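Local structure of FACT-Spt16 (Cicer arietinum, 5CE6) at residues Ala295-Cys300 with Lys423-Leu428. The protein is the Spt16 subunit of the histone chaperone FACT, whose N-terminal domain, with its aminopeptidase-like lobe, probably takes part in binding histones H3-H4. Numbering follows the deposited sequence.
Sequences ASVIIC and KVFSLL. With K (potassium ion), chain D.
V297 and I299, two residues apart on strand 296-300, both lean onto strand 424-428. The strands belong to different sheets, and with axes 7.3 Å apart at 44° and no hydrogen bond between them, they meet through side chains. The apolar contacts are crosswise. The two methyls of V297 split: CG1 reaches L427 CD2 at 4.0 Å, while CG2, set between the backbone N and the carbonyl carbon (chi1 -57° for CG1), lies 4.1 Å from F425 CB. I299 spans from L428 to S426, its CG2 4.0 Å from L428 CB and its extended CG1-CD1 arm (chi2 -180°) ending over the S426 backbone. S426 O is the one polar atom caught in the contact: V297 CG2 at 3.6 Å and I299 CD1 at 3.7 Å cover it, and it has no hydrogen-bond partner. Replacing I299 by an alanine would probably uncover S426 O on the side of CD1 and take away the methyl that packs on L428 CB. At the strand's start, A295 O binds the potassium ion at 2.9 Å; S420 OG and a water are further ligands, and N422 belongs to the same site. A295 and S296 form a G1 beta bulge opposite I319. The contact packs strand 296-306 of one sheet on strand 424-435 of the antiparallel sheet in the M24 aminopeptidase-like ("pita-bread") domain. Strand 309-319 pairs with 296-306; its T316 touches I299 and L427, and the hydroxyl OG1 donates a hydrogen bond to L428 O. Strand 403-414 flanks F425 and L428, and helix 323-342 packs against F425 and L427.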
ATOM      1  N   ALA A 295      15.777  21.101  20.791  1.00 26.43           N
ATOM      2  CA  ALA A 295      16.435  20.252  19.795  1.00 29.07           C
ATOM      3  C   ALA A 295      15.728  18.914  19.629  1.00 19.77           C
ATOM      4  O   ALA A 295      16.355  17.853  19.645  1.00 21.63           O
ATOM      5  CB  ALA A 295      17.900  20.044  20.146  1.00 34.53           C
ATOM      6  N   SER A 296      14.417  18.976  19.444  1.00 15.78           N
ATOM      7  CA  SER A 296      13.611  17.763  19.339  1.00 15.64           C
ATOM      8  C   SER A 296      12.947  17.638  17.989  1.00 16.39           C
ATOM      9  O   SER A 296      12.687  18.636  17.311  1.00 18.96           O
ATOM     10  CB  SER A 296      12.534  17.746  20.416  1.00 17.96           C
ATOM     11  OG  SER A 296      13.095  17.455  21.671  1.00 27.08           O
ATOM     12  N   VAL A 297      12.663  16.401  17.588  1.00 13.21           N
ATOM     13  CA  VAL A 297      11.863  16.197  16.385  1.00 12.40           C
ATOM     14  C   VAL A 297      10.766  15.186  16.684  1.00 12.06           C
ATOM     15  O   VAL A 297      10.917  14.331  17.556  1.00 13.52           O
ATOM     16  CB  VAL A 297      12.693  15.749  15.157  1.00 23.56           C
ATOM     17  CG1 VAL A 297      13.802  16.750  14.849  1.00 22.05           C
ATOM     18  CG2 VAL A 297      13.282  14.394  15.378  1.00 20.35           C
ATOM     19  N   ILE A 298       9.661  15.319  15.964  1.00 11.61           N
ATOM     20  CA  ILE A 298       8.502  14.446  16.133  1.00 12.19           C
ATOM     21  C   ILE A 298       8.093  13.968  14.755  1.00 12.37           C
ATOM     22  O   ILE A 298       7.893  14.783  13.849  1.00 13.44           O
ATOM     23  CB  ILE A 298       7.323  15.211  16.786  1.00 12.09           C
ATOM     24  CG1 ILE A 298       7.712  15.677  18.192  1.00 14.04           C
ATOM     25  CG2 ILE A 298       6.050  14.343  16.837  1.00 11.73           C
ATOM     26  CD1 ILE A 298       6.756  16.710  18.806  1.00 16.23           C
ATOM     27  N   ILE A 299       7.966  12.653  14.580  1.00 10.16           N
ATOM     28  CA  ILE A 299       7.527  12.110  13.295  1.00  9.49           C
ATOM     29  C   ILE A 299       6.104  11.575  13.415  1.00 12.10           C
ATOM     30  O   ILE A 299       5.784  10.869  14.370  1.00  9.89           O
ATOM     31  CB  ILE A 299       8.456  10.982  12.804  1.00 10.48           C
ATOM     32  CG1 ILE A 299       9.868  11.522  12.533  1.00  9.40           C
ATOM     33  CG2 ILE A 299       7.906  10.334  11.524  1.00 11.08           C
ATOM     34  CD1 ILE A 299      10.829  10.455  12.040  1.00 11.91           C
ATOM     35  N   CYS A 300       5.249  11.950  12.468  0.63  9.10           N
ATOM     36  CA  CYS A 300       3.897  11.398  12.390  0.63 11.21           C
ATOM     37  C   CYS A 300       3.596  10.909  10.987  0.63 11.16           C
ATOM     38  O   CYS A 300       3.735  11.648  10.014  0.63  8.59           O
ATOM     39  CB  CYS A 300       2.823  12.416  12.789  0.63 12.55           C
ATOM     40  SG  CYS A 300       1.120  11.783  12.525  0.63 13.77           S
ATOM     41  N   LYS A 423      20.011  12.749  20.379  1.00 23.29           N
ATOM     42  CA  LYS A 423      21.406  12.547  19.970  1.00 21.85           C
ATOM     43  C   LYS A 423      21.488  11.869  18.614  1.00 19.87           C
ATOM     44  O   LYS A 423      22.226  12.296  17.723  1.00 22.34           O
ATOM     45  CB  LYS A 423      22.135  11.699  21.017  1.00 18.27           C
ATOM     46  CG  LYS A 423      23.433  11.059  20.515  1.00 28.60           C
ATOM     47  CD  LYS A 423      24.117  10.238  21.597  1.00 32.80           C
ATOM     48  CE  LYS A 423      25.322   9.480  21.042  1.00 30.06           C
ATOM     49  NZ  LYS A 423      26.163   8.917  22.140  1.00 32.96           N
ATOM     50  N   VAL A 424      20.695  10.819  18.460  1.00 16.84           N
ATOM     51  CA  VAL A 424      20.485  10.211  17.163  1.00 15.24           C
ATOM     52  C   VAL A 424      19.015  10.451  16.831  1.00 19.59           C
ATOM     53  O   VAL A 424      18.135  10.156  17.647  1.00 18.97           O
ATOM     54  CB  VAL A 424      20.790   8.707  17.216  1.00 23.87           C
ATOM     55  CG1 VAL A 424      20.543   8.067  15.876  1.00 20.46           C
ATOM     56  CG2 VAL A 424      22.228   8.479  17.657  1.00 24.61           C
ATOM     57  N   PHE A 425      18.742  11.012  15.653  1.00 15.39           N
ATOM     58  CA  PHE A 425      17.369  11.302  15.260  1.00 14.22           C
ATOM     59  C   PHE A 425      17.120  10.917  13.813  1.00 12.14           C
ATOM     60  O   PHE A 425      18.056  10.647  13.059  1.00 12.84           O
ATOM     61  CB  PHE A 425      17.034  12.783  15.466  1.00 13.97           C
ATOM     62  CG  PHE A 425      17.730  13.708  14.503  1.00 13.00           C
ATOM     63  CD1 PHE A 425      19.040  14.112  14.729  1.00 14.88           C
ATOM     64  CD2 PHE A 425      17.072  14.177  13.371  1.00 13.90           C
ATOM     65  CE1 PHE A 425      19.682  14.969  13.847  1.00 14.46           C
ATOM     66  CE2 PHE A 425      17.705  15.025  12.479  1.00 13.83           C
ATOM     67  CZ  PHE A 425      19.016  15.430  12.713  1.00 14.06           C
ATOM     68  N   SER A 426      15.852  10.882  13.427  1.00 11.97           N
ATOM     69  CA  SER A 426      15.496  10.624  12.041  1.00 10.82           C
ATOM     70  C   SER A 426      14.477  11.669  11.590  1.00 10.40           C
ATOM     71  O   SER A 426      13.914  12.390  12.417  1.00 12.60           O
ATOM     72  CB  SER A 426      14.927   9.202  11.884  1.00 12.52           C
ATOM     73  OG  SER A 426      15.897   8.231  12.281  1.00 11.95           O
ATOM     74  N   LEU A 427      14.271  11.771  10.279  1.00 10.96           N
ATOM     75  CA  LEU A 427      13.284  12.685   9.693  1.00  9.67           C
ATOM     76  C   LEU A 427      12.551  11.950   8.591  1.00  9.10           C
ATOM     77  O   LEU A 427      13.142  11.094   7.930  1.00  9.17           O
ATOM     78  CB  LEU A 427      13.963  13.912   9.078  1.00 10.02           C
ATOM     79  CG  LEU A 427      14.886  14.734   9.978  1.00 10.72           C
ATOM     80  CD1 LEU A 427      15.686  15.728   9.129  1.00 11.13           C
ATOM     81  CD2 LEU A 427      14.121  15.461  11.041  1.00 11.57           C
ATOM     82  N   LEU A 428      11.294  12.313   8.364  1.00  8.76           N
ATOM     83  CA  LEU A 428      10.464  11.630   7.365  1.00  8.28           C
ATOM     84  C   LEU A 428       9.449  12.564   6.723  1.00  8.16           C
ATOM     85  O   LEU A 428       8.767  13.338   7.416  1.00  9.18           O
ATOM     86  CB  LEU A 428       9.745  10.447   8.026  1.00  9.31           C
ATOM     87  CG  LEU A 428       8.819   9.652   7.103  1.00 11.56           C
ATOM     88  CD1 LEU A 428       9.640   8.936   6.039  1.00 10.74           C
ATOM     89  CD2 LEU A 428       8.035   8.652   7.939  1.00 10.36           C
TER
HETATM   90  K     K D 503      16.577  16.282  22.073  1.00 45.75           K
HETATM   91  O   HOH W   1      16.994  16.593  24.962  1.00 28.78           O